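Long-range contacts in glycoside hydrolase family 16 protein (Bacteroides ovatus, PDB 7KR6), which acts as an endo-glucanase and probably hydrolyses internal beta-glycosidic bonds in mixed-linkage beta-glucans: residues S81-T86 with M264-V269; E113-L118 with G194-Y199; K163-A168 with A185-S190. The protein carries 1 engineered substitution. All blocks are in the same frame, centred on the assembly; numbering follows the deposited sequence.

Contact 1 of 3, residues S81-T86 with M264-V269; sequences SVLILT and MYIDWV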
ATOM      1  N   SER A  81     -13.443  -2.807  32.701  1.00 25.70           N
ATOM      2  CA  SER A  81     -12.191  -2.092  33.002  1.00 26.48           C
ATOM      3  C   SER A  81     -11.318  -2.205  31.762  1.00 24.45           C
ATOM      4  O   SER A  81     -11.111  -3.315  31.303  1.00 25.17           O
ATOM      5  CB  SER A  81     -11.439  -2.575  34.236  1.00 25.19           C
ATOM      6  OG  SER A  81     -10.437  -1.608  34.590  1.00 27.62           O
ATOM      7  N   VAL A  82     -10.889  -1.077  31.246  1.00 23.24           N
ATOM      8  CA  VAL A  82     -10.248  -1.035  29.888  1.00 23.71           C
ATOM      9  C   VAL A  82      -9.038  -0.109  29.903  1.00 21.88           C
ATOM     10  O   VAL A  82      -8.961   0.891  30.649  1.00 24.74           O
ATOM     11  CB  VAL A  82     -11.276  -0.582  28.823  1.00 24.33           C
ATOM     12  CG1 VAL A  82     -12.481  -1.480  28.834  1.00 25.33           C
ATOM     13  CG2 VAL A  82     -11.667   0.863  29.016  1.00 26.24           C
ATOM     14  N   LEU A  83      -8.111  -0.372  29.008  1.00 21.06           N
ATOM     15  CA  LEU A  83      -7.069   0.601  28.650  1.00 20.88           C
ATOM     16  C   LEU A  83      -7.715   1.690  27.769  1.00 22.35           C
ATOM     17  O   LEU A  83      -8.394   1.353  26.803  1.00 22.15           O
ATOM     18  CB  LEU A  83      -5.924  -0.118  27.915  1.00 23.79           C
ATOM     19  CG  LEU A  83      -4.806   0.775  27.375  1.00 23.42           C
ATOM     20  CD1 LEU A  83      -3.939   1.333  28.496  1.00 27.05           C
ATOM     21  CD2 LEU A  83      -3.975  -0.021  26.363  1.00 27.76           C
ATOM     22  N   ILE A  84      -7.405   2.954  28.045  1.00 22.01           N
ATOM     23  CA  ILE A  84      -7.980   4.107  27.295  1.00 22.67           C
ATOM     24  C   ILE A  84      -6.843   4.909  26.697  1.00 20.70           C
ATOM     25  O   ILE A  84      -6.000   5.480  27.415  1.00 22.62           O
ATOM     26  CB  ILE A  84      -8.885   4.978  28.182  1.00 24.21           C
ATOM     27  CG1 ILE A  84      -9.907   4.147  28.943  1.00 25.38           C
ATOM     28  CG2 ILE A  84      -9.560   6.060  27.359  1.00 25.43           C
ATOM     29  CD1 ILE A  84     -10.643   4.945  29.994  1.00 26.78           C
ATOM     30  N   LEU A  85      -6.789   4.956  25.366  1.00 20.08           N
ATOM     31  CA  LEU A  85      -5.948   5.933  24.666  1.00 19.98           C
ATOM     32  C   LEU A  85      -6.838   7.098  24.217  1.00 22.68           C
ATOM     33  O   LEU A  85      -7.797   6.864  23.424  1.00 22.14           O
ATOM     34  CB  LEU A  85      -5.269   5.278  23.464  1.00 20.43           C
ATOM     35  CG  LEU A  85      -4.555   3.962  23.765  1.00 21.79           C
ATOM     36  CD1 LEU A  85      -4.014   3.337  22.498  1.00 21.20           C
ATOM     37  CD2 LEU A  85      -3.435   4.141  24.794  1.00 23.40           C
ATOM     38  N   THR A  86      -6.487   8.292  24.663  1.00 22.10           N
ATOM     39  CA  THR A  86      -7.312   9.504  24.419  1.00 22.80           C
ATOM     40  C   THR A  86      -6.592  10.469  23.506  1.00 22.12           C
ATOM     41  O   THR A  86      -5.511  10.947  23.823  1.00 24.07           O
ATOM     42  CB  THR A  86      -7.641  10.213  25.735  1.00 22.75           C
ATOM     43  OG1 THR A  86      -8.320   9.255  26.554  1.00 24.66           O
ATOM     44  CG2 THR A  86      -8.482  11.448  25.456  1.00 24.41           C
ATOM     45  N   MET A 264      -9.902   5.493  22.223  1.00 22.66           N
ATOM     46  CA  MET A 264      -9.789   4.097  21.773  1.00 21.84           C
ATOM     47  C   MET A 264      -9.684   3.246  23.044  1.00 19.31           C
ATOM     48  O   MET A 264      -8.936   3.625  23.932  1.00 20.88           O
ATOM     49  CB  MET A 264      -8.536   3.967  20.917  1.00 21.31           C
ATOM     50  CG  MET A 264      -8.084   2.581  20.630  1.00 21.08           C
ATOM     51  SD  MET A 264      -6.578   2.682  19.590  1.00 21.49           S
ATOM     52  CE  MET A 264      -6.203   0.965  19.331  1.00 20.43           C
ATOM     53  N   TYR A 265     -10.434   2.160  23.108  1.00 20.58           N
ATOM     54  CA  TYR A 265     -10.549   1.307  24.314  1.00 21.56           C
ATOM     55  C   TYR A 265     -10.071  -0.111  24.027  1.00 21.59           C
ATOM     56  O   TYR A 265     -10.508  -0.762  23.045  1.00 19.95           O
ATOM     57  CB  TYR A 265     -12.005   1.222  24.751  1.00 22.44           C
ATOM     58  CG  TYR A 265     -12.708   2.533  25.020  1.00 23.46           C
ATOM     59  CD1 TYR A 265     -12.649   3.129  26.262  1.00 26.07           C
ATOM     60  CD2 TYR A 265     -13.495   3.143  24.051  1.00 26.23           C
ATOM     61  CE1 TYR A 265     -13.318   4.312  26.525  1.00 26.51           C
ATOM     62  CE2 TYR A 265     -14.171   4.323  24.303  1.00 26.04           C
ATOM     63  CZ  TYR A 265     -14.122   4.882  25.563  1.00 26.45           C
ATOM     64  OH  TYR A 265     -14.782   6.055  25.813  1.00 29.29           O
ATOM     65  N   ILE A 266      -9.212  -0.656  24.906  1.00 20.72           N
ATOM     66  CA  ILE A 266      -8.747  -2.069  24.827  1.00 19.45           C
ATOM     67  C   ILE A 266      -9.197  -2.763  26.125  1.00 20.84           C
ATOM     68  O   ILE A 266      -8.730  -2.377  27.206  1.00 21.68           O
ATOM     69  CB  ILE A 266      -7.236  -2.204  24.571  1.00 21.34           C
ATOM     70  CG1 ILE A 266      -6.763  -1.453  23.321  1.00 22.36           C
ATOM     71  CG2 ILE A 266      -6.868  -3.658  24.436  1.00 23.14           C
ATOM     72  CD1 ILE A 266      -6.473   0.019  23.502  1.00 25.62           C
ATOM     73  N   ASP A 267     -10.117  -3.697  25.983  1.00 20.31           N
ATOM     74  CA  ASP A 267     -10.723  -4.381  27.168  1.00 18.91           C
ATOM     75  C   ASP A 267      -9.723  -5.400  27.688  1.00 22.90           C
ATOM     76  O   ASP A 267      -9.646  -5.592  28.931  1.00 21.13           O
ATOM     77  CB  ASP A 267     -12.004  -5.099  26.793  1.00 19.90           C
ATOM     78  CG  ASP A 267     -12.834  -5.585  27.972  1.00 23.27           C
ATOM     79  OD1 ASP A 267     -12.437  -5.271  29.114  1.00 24.65           O
ATOM     80  OD2 ASP A 267     -13.851  -6.238  27.726  1.00 24.28           O
ATOM     81  N   TRP A 268      -8.990  -6.031  26.795  1.00 21.78           N
ATOM     82  CA  TRP A 268      -8.064  -7.131  27.172  1.00 22.87           C
ATOM     83  C   TRP A 268      -7.188  -7.466  25.980  1.00 22.26           C
ATOM     84  O   TRP A 268      -7.532  -7.163  24.828  1.00 20.60           O
ATOM     85  CB  TRP A 268      -8.798  -8.383  27.699  1.00 20.30           C
ATOM     86  CG  TRP A 268      -9.884  -8.946  26.840  1.00 23.40           C
ATOM     87  CD1 TRP A 268     -11.234  -8.814  27.051  1.00 23.81           C
ATOM     88  CD2 TRP A 268      -9.752  -9.760  25.668  1.00 22.39           C
ATOM     89  NE1 TRP A 268     -11.927  -9.495  26.100  1.00 24.10           N
ATOM     90  CE2 TRP A 268     -11.050 -10.111  25.258  1.00 22.55           C
ATOM     91  CE3 TRP A 268      -8.665 -10.265  24.947  1.00 22.62           C
ATOM     92  CZ2 TRP A 268     -11.312 -10.884  24.132  1.00 20.83           C
ATOM     93  CZ3 TRP A 268      -8.917 -11.028  23.828  1.00 24.32           C
ATOM     94  CH2 TRP A 268     -10.218 -11.324  23.424  1.00 23.94           C
ATOM     95  N   VAL A 269      -6.034  -8.023  26.283  1.00 20.75           N
ATOM     96  CA  VAL A 269      -5.133  -8.636  25.279  1.00 20.46           C
ATOM     97  C   VAL A 269      -4.663  -9.949  25.879  1.00 22.85           C
ATOM     98  O   VAL A 269      -4.451 -10.023  27.107  1.00 23.23           O
ATOM     99  CB  VAL A 269      -4.004  -7.679  24.854  1.00 23.41           C
ATOM    100  CG1 VAL A 269      -3.185  -7.138  26.009  1.00 24.65           C
ATOM    101  CG2 VAL A 269      -3.105  -8.307  23.781  1.00 23.31           C
TER
HETATM  102  O   HOH W   1     -13.346  -5.716  31.790  1.00 26.61           O
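Leu-83 and Leu-85 pair with Ile-266 and Met-264 through four backbone hydrogen bonds. Leu-83 N reaches Ile-266 O at 2.8 Å, and Ile-266 N returns to Leu-83 O at 2.9 Å. A similar pair joins Leu-85 and Met-264. The four side chains stand on one face of the strands. Leu-83 and Ile-266 run alongside each other, with CD2 of Leu-83 3.8 Å from CD1 of Ile-266. Leu-85 CD1 lies 3.9 Å from Met-264 SD. Tyr-265 and Ile-84 take the other face. The edge of the Tyr-265 ring meets Val-82, whose CG2 is 3.7 Å from CD1 of the ring. Ile-84 CG1 approaches the same CD1 at 4.0 Å. At the far end water 1 accepts from Ser-81 N and donates to Asp-267 OD1. Asp-267 has CG trans to its backbone N (chi1 -168°), which carries OD1 back toward Ser-81.

Further out, Tyr-265 OH is hydrogen-bonded to Asn-263 ND2, and Ser-81 OG to Phe-42 O. Phe-236 and Leu-238 of strand 232-240 cover the Leu-85, Met-264 and Ile-266 side. This is antiparallel strand pairing with an apolar inner face, as in the beta-jelly-roll sandwich of glycoside hydrolase family 16.

Contact 2 of 3, residues E113-L118 with G194-Y199; sequences EASIKL and GNYHTY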
ATOM      1  N   GLU A 113      -4.590 -12.093  20.692  1.00 20.14           N
ATOM      2  CA  GLU A 113      -5.925 -11.516  20.481  1.00 20.30           C
ATOM      3  C   GLU A 113      -6.105 -10.312  21.396  1.00 20.68           C
ATOM      4  O   GLU A 113      -5.603 -10.298  22.539  1.00 20.80           O
ATOM      5  CB  GLU A 113      -7.040 -12.509  20.797  1.00 23.14           C
ATOM      6  CG  GLU A 113      -6.958 -13.764  19.978  1.00 27.27           C
ATOM      7  CD  GLU A 113      -8.198 -14.615  20.072  1.00 32.12           C
ATOM      8  OE1 GLU A 113      -8.523 -15.012  21.216  1.00 36.40           O
ATOM      9  OE2 GLU A 113      -8.839 -14.851  19.038  1.00 31.37           O
ATOM     10  N   ALA A 114      -6.823  -9.309  20.903  1.00 19.84           N
ATOM     11  CA  ALA A 114      -7.226  -8.159  21.719  1.00 19.48           C
ATOM     12  C   ALA A 114      -8.652  -7.775  21.356  1.00 19.77           C
ATOM     13  O   ALA A 114      -9.020  -7.893  20.180  1.00 21.32           O
ATOM     14  CB  ALA A 114      -6.293  -7.009  21.554  1.00 19.95           C
ATOM     15  N   SER A 115      -9.374  -7.291  22.351  1.00 20.45           N
ATOM     16  CA  SER A 115     -10.760  -6.786  22.224  1.00 19.83           C
ATOM     17  C   SER A 115     -10.709  -5.258  22.288  1.00 19.41           C
ATOM     18  O   SER A 115     -10.240  -4.679  23.312  1.00 21.01           O
ATOM     19  CB  SER A 115     -11.661  -7.377  23.288  1.00 21.10           C
ATOM     20  OG  SER A 115     -12.976  -6.851  23.210  1.00 20.71           O
ATOM     21  N   ILE A 116     -11.120  -4.624  21.190  1.00 19.53           N
ATOM     22  CA  ILE A 116     -10.904  -3.178  20.968  1.00 18.77           C
ATOM     23  C   ILE A 116     -12.205  -2.544  20.494  1.00 18.99           C
ATOM     24  O   ILE A 116     -12.818  -3.057  19.541  1.00 20.42           O
ATOM     25  CB  ILE A 116      -9.775  -2.939  19.945  1.00 18.41           C
ATOM     26  CG1 ILE A 116      -8.490  -3.672  20.339  1.00 20.78           C
ATOM     27  CG2 ILE A 116      -9.507  -1.465  19.770  1.00 19.55           C
ATOM     28  CD1 ILE A 116      -7.383  -3.570  19.303  1.00 19.90           C
ATOM     29  N   LYS A 117     -12.478  -1.390  21.075  1.00 20.20           N
ATOM     30  CA  LYS A 117     -13.553  -0.469  20.658  1.00 20.42           C
ATOM     31  C   LYS A 117     -12.872   0.755  20.066  1.00 20.79           C
ATOM     32  O   LYS A 117     -12.061   1.385  20.734  1.00 20.53           O
ATOM     33  CB  LYS A 117     -14.446  -0.097  21.841  1.00 22.76           C
ATOM     34  CG  LYS A 117     -15.608   0.793  21.402  1.00 26.05           C
ATOM     35  CD  LYS A 117     -16.709   0.791  22.432  1.00 31.60           C
ATOM     36  CE  LYS A 117     -16.770   2.073  23.200  1.00 36.31           C
ATOM     37  NZ  LYS A 117     -17.665   1.928  24.375  1.00 37.85           N
ATOM     38  N   LEU A 118     -13.259   1.092  18.841  1.00 20.56           N
ATOM     39  CA  LEU A 118     -12.582   2.129  18.034  1.00 20.21           C
ATOM     40  C   LEU A 118     -13.528   3.317  17.911  1.00 23.81           C
ATOM     41  O   LEU A 118     -14.732   3.147  17.736  1.00 25.95           O
ATOM     42  CB  LEU A 118     -12.237   1.562  16.656  1.00 20.32           C
ATOM     43  CG  LEU A 118     -11.131   0.525  16.643  1.00 21.11           C
ATOM     44  CD1 LEU A 118     -10.949  -0.069  15.255  1.00 22.80           C
ATOM     45  CD2 LEU A 118      -9.840   1.120  17.198  1.00 22.35           C
ATOM     46  N   GLY A 194     -19.508   1.504  18.357  1.00 28.12           N
ATOM     47  CA  GLY A 194     -19.717   1.566  19.820  1.00 31.85           C
ATOM     48  C   GLY A 194     -19.632   0.206  20.503  1.00 31.74           C
ATOM     49  O   GLY A 194     -19.991   0.150  21.693  1.00 33.95           O
ATOM     50  N   ASN A 195     -19.151  -0.829  19.813  1.00 28.31           N
ATOM     51  CA  ASN A 195     -18.962  -2.176  20.403  1.00 28.02           C
ATOM     52  C   ASN A 195     -17.491  -2.589  20.299  1.00 26.94           C
ATOM     53  O   ASN A 195     -16.746  -2.019  19.475  1.00 25.18           O
ATOM     54  CB  ASN A 195     -19.831  -3.240  19.752  1.00 32.50           C
ATOM     55  CG  ASN A 195     -21.315  -2.989  19.961  1.00 36.95           C
ATOM     56  OD1 ASN A 195     -22.086  -3.119  19.023  1.00 42.98           O
ATOM     57  ND2 ASN A 195     -21.707  -2.624  21.175  1.00 34.29           N
ATOM     58  N   TYR A 196     -17.118  -3.545  21.131  1.00 25.60           N
ATOM     59  CA  TYR A 196     -15.767  -4.157  21.112  1.00 24.02           C
ATOM     60  C   TYR A 196     -15.759  -5.227  20.041  1.00 21.97           C
ATOM     61  O   TYR A 196     -16.760  -5.933  19.828  1.00 25.19           O
ATOM     62  CB  TYR A 196     -15.415  -4.719  22.491  1.00 24.40           C
ATOM     63  CG  TYR A 196     -15.137  -3.628  23.487  1.00 23.98           C
ATOM     64  CD1 TYR A 196     -16.166  -2.928  24.114  1.00 22.65           C
ATOM     65  CD2 TYR A 196     -13.846  -3.277  23.817  1.00 22.98           C
ATOM     66  CE1 TYR A 196     -15.892  -1.918  25.027  1.00 22.56           C
ATOM     67  CE2 TYR A 196     -13.561  -2.196  24.651  1.00 23.22           C
ATOM     68  CZ  TYR A 196     -14.595  -1.552  25.315  1.00 21.35           C
ATOM     69  OH  TYR A 196     -14.335  -0.532  26.169  1.00 25.29           O
ATOM     70  N   HIS A 197     -14.630  -5.349  19.348  1.00 21.50           N
ATOM     71  CA  HIS A 197     -14.387  -6.398  18.333  1.00 20.17           C
ATOM     72  C   HIS A 197     -13.041  -7.071  18.625  1.00 18.48           C
ATOM     73  O   HIS A 197     -12.165  -6.441  19.224  1.00 21.62           O
ATOM     74  CB  HIS A 197     -14.446  -5.819  16.910  1.00 21.10           C
ATOM     75  CG  HIS A 197     -15.760  -5.179  16.595  1.00 20.75           C
ATOM     76  ND1 HIS A 197     -16.791  -5.876  16.000  1.00 22.08           N
ATOM     77  CD2 HIS A 197     -16.199  -3.924  16.823  1.00 22.70           C
ATOM     78  CE1 HIS A 197     -17.828  -5.066  15.875  1.00 23.40           C
ATOM     79  NE2 HIS A 197     -17.509  -3.865  16.393  1.00 23.69           N
ATOM     80  N   THR A 198     -12.929  -8.327  18.269  1.00 20.73           N
ATOM     81  CA  THR A 198     -11.740  -9.131  18.579  1.00 19.20           C
ATOM     82  C   THR A 198     -10.844  -9.122  17.338  1.00 20.66           C
ATOM     83  O   THR A 198     -11.313  -9.512  16.230  1.00 21.39           O
ATOM     84  CB  THR A 198     -12.099 -10.560  18.970  1.00 22.76           C
ATOM     85  OG1 THR A 198     -12.884 -10.418  20.157  1.00 27.57           O
ATOM     86  CG2 THR A 198     -10.873 -11.390  19.271  1.00 22.56           C
ATOM     87  N   TYR A 199      -9.600  -8.728  17.526  1.00 18.61           N
ATOM     88  CA  TYR A 199      -8.554  -8.709  16.483  1.00 17.95           C
ATOM     89  C   TYR A 199      -7.573  -9.811  16.883  1.00 19.38           C
ATOM     90  O   TYR A 199      -7.059  -9.729  17.990  1.00 19.49           O
ATOM     91  CB  TYR A 199      -7.917  -7.311  16.382  1.00 18.01           C
ATOM     92  CG  TYR A 199      -8.947  -6.261  16.041  1.00 18.79           C
ATOM     93  CD1 TYR A 199      -9.239  -6.033  14.722  1.00 17.95           C
ATOM     94  CD2 TYR A 199      -9.681  -5.582  17.006  1.00 19.80           C
ATOM     95  CE1 TYR A 199     -10.211  -5.131  14.347  1.00 20.97           C
ATOM     96  CE2 TYR A 199     -10.683  -4.686  16.652  1.00 19.20           C
ATOM     97  CZ  TYR A 199     -10.930  -4.456  15.311  1.00 21.27           C
ATOM     98  OH  TYR A 199     -11.881  -3.552  14.907  1.00 20.71           O
TER
HETATM   99  O   HOH W   2     -14.256  -8.220  21.333  1.00 27.25           O
HETATM  100  O   HOH W   3     -13.246  -2.243  16.880  1.00 21.94           O
HETATM  101  O   HOH W   4     -15.816  -0.049  17.980  1.00 22.95           O
HETATM  102  O   HOH W   5     -17.257   2.900  18.400  1.00 31.99           O
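Two neighbouring antiparallel strands of the family 16 beta-jelly roll meet where Ala-114 and Ile-116 pair with Tyr-199 and His-197. Each pair makes two backbone hydrogen bonds; Tyr-199 N to Ala-114 O is the shortest of the four, at 2.8 Å. Ser-115 faces Thr-198 between them as a non-hydrogen-bonded pair. Their hydroxyls, Ser-115 OG and Thr-198 OG1, are joined through water 2.

On the side of Ser-115, the aliphatic part of Lys-117 packs on Tyr-196. Lys-117 CB sits 3.6 Å from the centroid of the Tyr-196 ring, only 8° off the ring normal, in a CH-pi contact. Lys-117 CD passes 3.4 Å from Gly-194 O; beyond it the chain bends (chi3 107°) toward Asp-77. Its NZ forms a salt bridge with Asp-77 OD2, and Tyr-196 OH is hydrogen-bonded to the same oxygen. This shared carboxylate holds the polar ends of both residues, and probably steadies the CH-pi pair.

The face of Ile-116 and Tyr-199 is mostly apolar, though His-197 stands on it too, its ring nitrogens bonded to Asp-213 and Asp-193. Ile-116 crosses Tyr-199 at about a right angle, with CD1 3.8 Å from CD2 of the ring. Leu-118 comes from the opposite direction and puts CD1 3.6 Å from Tyr-199 OH. Phe-129 and Met-148, from strands 125-133 and 144-150, pack against Ile-116 and Tyr-199.

Past the paired part, waters continue the connection. Water 4 links Leu-118 N to Asn-195 O, and water 5 links Leu-118 O to Gly-194 N. Ile-116 O takes two donors: His-197 N, which lies 46° out of the carbonyl plane, and water 3. That water stands in the plane of the Tyr-199 ring at its edge, 2.8 Å from Ile-116 O and 2.7 Å from Tyr-199 OH.

Contact 3 of 3, residues K163-A168 with A185-S190; sequences KQVNTA and ANVANS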
ATOM      1  N   LYS A 163     -15.445   0.468   7.917  1.00 18.98           N
ATOM      2  CA  LYS A 163     -15.280  -0.957   7.582  1.00 20.14           C
ATOM      3  C   LYS A 163     -13.881  -1.267   7.055  1.00 19.22           C
ATOM      4  O   LYS A 163     -13.522  -2.461   7.066  1.00 19.77           O
ATOM      5  CB  LYS A 163     -16.319  -1.418   6.567  1.00 22.92           C
ATOM      6  CG  LYS A 163     -17.740  -1.330   7.095  1.00 24.95           C
ATOM      7  CD  LYS A 163     -18.740  -2.024   6.231  1.00 27.22           C
ATOM      8  CE  LYS A 163     -20.166  -1.612   6.554  1.00 27.81           C
ATOM      9  NZ  LYS A 163     -21.081  -2.227   5.558  1.00 36.05           N
ATOM     10  N   GLN A 164     -13.120  -0.279   6.602  1.00 18.63           N
ATOM     11  CA  GLN A 164     -11.878  -0.545   5.839  1.00 19.44           C
ATOM     12  C   GLN A 164     -10.711  -0.778   6.796  1.00 16.90           C
ATOM     13  O   GLN A 164     -10.292   0.164   7.519  1.00 21.08           O
ATOM     14  CB  GLN A 164     -11.560   0.578   4.867  1.00 20.05           C
ATOM     15  CG  GLN A 164     -10.393   0.171   4.004  1.00 23.07           C
ATOM     16  CD  GLN A 164      -9.975   1.291   3.099  1.00 26.60           C
ATOM     17  OE1 GLN A 164     -10.731   1.678   2.207  1.00 29.86           O
ATOM     18  NE2 GLN A 164      -8.811   1.825   3.388  1.00 31.73           N
ATOM     19  N   VAL A 165     -10.168  -1.987   6.740  1.00 18.50           N
ATOM     20  CA  VAL A 165      -9.040  -2.377   7.598  1.00 17.57           C
ATOM     21  C   VAL A 165      -7.811  -2.567   6.722  1.00 17.46           C
ATOM     22  O   VAL A 165      -7.905  -3.137   5.626  1.00 18.69           O
ATOM     23  CB  VAL A 165      -9.342  -3.662   8.373  1.00 19.30           C
ATOM     24  CG1 VAL A 165      -8.138  -4.094   9.175  1.00 18.93           C
ATOM     25  CG2 VAL A 165     -10.545  -3.482   9.275  1.00 22.53           C
ATOM     26  N   ASN A 166      -6.682  -2.174   7.271  1.00 18.40           N
ATOM     27  CA  ASN A 166      -5.360  -2.326   6.650  1.00 18.73           C
ATOM     28  C   ASN A 166      -4.543  -3.259   7.534  1.00 17.69           C
ATOM     29  O   ASN A 166      -4.609  -3.106   8.752  1.00 18.70           O
ATOM     30  CB  ASN A 166      -4.737  -0.945   6.506  1.00 20.88           C
ATOM     31  CG  ASN A 166      -5.221  -0.275   5.225  1.00 25.85           C
ATOM     32  OD1 ASN A 166      -6.372   0.223   5.132  1.00 28.55           O
ATOM     33  ND2 ASN A 166      -4.360  -0.309   4.215  1.00 26.19           N
ATOM     34  N   THR A 167      -3.870  -4.202   6.949  1.00 15.66           N
ATOM     35  CA  THR A 167      -2.901  -5.039   7.690  1.00 15.90           C
ATOM     36  C   THR A 167      -1.608  -5.037   6.868  1.00 17.12           C
ATOM     37  O   THR A 167      -1.666  -4.913   5.621  1.00 18.37           O
ATOM     38  CB  THR A 167      -3.503  -6.410   7.962  1.00 17.65           C
ATOM     39  OG1 THR A 167      -2.552  -7.168   8.725  1.00 18.83           O
ATOM     40  CG2 THR A 167      -3.798  -7.161   6.684  1.00 18.34           C
ATOM     41  N   ALA A 168      -0.448  -5.179   7.498  1.00 16.60           N
ATOM     42  CA  ALA A 168       0.814  -4.990   6.795  1.00 15.45           C
ATOM     43  C   ALA A 168       1.955  -5.689   7.527  1.00 14.94           C
ATOM     44  O   ALA A 168       1.875  -5.842   8.755  1.00 17.02           O
ATOM     45  CB  ALA A 168       1.170  -3.546   6.594  1.00 18.43           C
ATOM     46  N   ALA A 185      -9.002  -4.111   2.803  1.00 17.46           N
ATOM     47  CA  ALA A 185     -10.367  -4.524   2.435  1.00 18.23           C
ATOM     48  C   ALA A 185     -11.326  -4.083   3.521  1.00 16.15           C
ATOM     49  O   ALA A 185     -10.943  -3.871   4.631  1.00 17.23           O
ATOM     50  CB  ALA A 185     -10.416  -5.988   2.251  1.00 19.48           C
ATOM     51  N   ASN A 186     -12.606  -4.071   3.182  1.00 18.54           N
ATOM     52  CA  ASN A 186     -13.715  -3.961   4.152  1.00 20.33           C
ATOM     53  C   ASN A 186     -14.008  -5.321   4.793  1.00 20.00           C
ATOM     54  O   ASN A 186     -13.858  -6.421   4.166  1.00 24.06           O
ATOM     55  CB  ASN A 186     -15.038  -3.472   3.561  1.00 20.51           C
ATOM     56  CG  ASN A 186     -14.974  -2.092   2.975  1.00 26.21           C
ATOM     57  OD1 ASN A 186     -14.181  -1.256   3.377  1.00 26.31           O
ATOM     58  ND2 ASN A 186     -15.917  -1.808   2.080  1.00 29.84           N
ATOM     59  N   VAL A 187     -14.420  -5.236   6.036  1.00 18.77           N
ATOM     60  CA  VAL A 187     -15.160  -6.363   6.686  1.00 20.09           C
ATOM     61  C   VAL A 187     -16.674  -6.131   6.479  1.00 22.95           C
ATOM     62  O   VAL A 187     -17.049  -5.151   5.830  1.00 22.53           O
ATOM     63  CB  VAL A 187     -14.802  -6.467   8.174  1.00 20.89           C
ATOM     64  CG1 VAL A 187     -13.326  -6.837   8.394  1.00 21.96           C
ATOM     65  CG2 VAL A 187     -15.126  -5.211   8.923  1.00 21.19           C
ATOM     66  N   ALA A 188     -17.528  -7.038   6.988  1.00 23.68           N
ATOM     67  CA  ALA A 188     -18.982  -7.002   6.661  1.00 23.46           C
ATOM     68  C   ALA A 188     -19.657  -5.801   7.296  1.00 24.55           C
ATOM     69  O   ALA A 188     -20.511  -5.196   6.662  1.00 25.04           O
ATOM     70  CB  ALA A 188     -19.642  -8.285   7.123  1.00 24.86           C
ATOM     71  N   ASN A 189     -19.336  -5.501   8.541  1.00 22.34           N
ATOM     72  CA  ASN A 189     -20.081  -4.512   9.341  1.00 23.60           C
ATOM     73  C   ASN A 189     -19.134  -3.463   9.897  1.00 22.60           C
ATOM     74  O   ASN A 189     -17.920  -3.745   9.982  1.00 21.99           O
ATOM     75  CB  ASN A 189     -20.790  -5.210  10.508  1.00 26.66           C
ATOM     76  CG  ASN A 189     -21.667  -6.345  10.040  1.00 29.16           C
ATOM     77  OD1 ASN A 189     -21.428  -7.521  10.369  1.00 35.82           O
ATOM     78  ND2 ASN A 189     -22.659  -5.989   9.262  1.00 30.57           N
ATOM     79  N   SER A 190     -19.672  -2.332  10.353  1.00 23.61           N
ATOM     80  CA  SER A 190     -18.866  -1.265  10.995  1.00 23.07           C
ATOM     81  C   SER A 190     -18.095  -1.827  12.202  1.00 22.67           C
ATOM     82  O   SER A 190     -18.680  -2.616  13.003  1.00 23.45           O
ATOM     83  CB  SER A 190     -19.721  -0.107  11.427  1.00 21.08           C
ATOM     84  OG  SER A 190     -18.979   0.784  12.224  1.00 21.91           O
TER
HETATM   85  O   HOH W   6     -13.500   0.690   1.880  1.00 30.63           O
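Lys-163 gives up the largest surface in this contact, stretched along the turning backbone of residues 186-190. Its CB touches Asn-186, with CB of the two residues 3.9 Å apart. Extended beyond CG, the chain carries its methylenes past one backbone group after another. CG is 3.8 Å from Asn-189 O, and CD is 3.6 Å from Val-187 O. NZ ends at Ala-188 O in a 3.2 Å hydrogen bond, tilted 34° from the carbonyl plane. The backbone of the same lysine also takes part: Lys-163 O accepts from Val-187 N at 3.1 Å. Lys-163 thus holds residues 187-188, just past the end of strand 179-186, by both its carbonyl and its ammonium group.

Ala-185 and Val-165 come next. They form a hydrogen-bonded antiparallel pair, with Val-165 N to Ala-185 O at 2.9 Å and Ala-185 N to Val-165 O at 3.2 Å. Val-165 and Val-187 approach loosely through CG2 and CG1. Phe-217 of strand 215-221 and Ile-212 of strand 207-212 pack on both valines.

Gln-164 and Asn-186 occupy the other face as a non-hydrogen-bonded pair. Asn-186 OD1 rests 3.5 Å from Gln-164 CB, and the two amide planes are 23° apart. Water 6 lies between Gln-164 OE1 and Asn-186 OD1. Gln-164 NE2 is held by Glu-152 OE2, with a weak further bond to Asn-166 OD1.

Ala-185 and Asn-186 also pack on Glu-179 and Ala-176 of the second subunit. Further along strand 164-171, Thr-167 OG1 bonds to Asp-146 O, and His-170, like Asp-146, lines the glycan pocket. The contact closes the open end of a beta hairpin, strands 164-171 and 179-186, within the family 16 jelly roll.

Contacts 1 and 2 belong to one run of neighbouring strands. Contact 1 pairs strands 80-90 and 261-271, contact 2 strands 112-117 and 197-203. Asp-267 N to Ser-115 O and Lys-117 N to Tyr-265 O tie the two together, and Tyr-196 OH packs on Val-82 and Tyr-265. Contact 3, its centre about 20 Å from that of contact 1, meets contact 2 where His-197 packs on Ser-190. All three are partly buried, but contact 1 has no exposed touching residue, while contact 2 reaches the surface at Gly-194 and Asn-195 and contact 3 at Ala-188 and Asn-189. Contact 1 is mostly aliphatic, contact 2 mixes aromatics with waters, and contact 3 has fewer backbone bonds but adds one from a lysine.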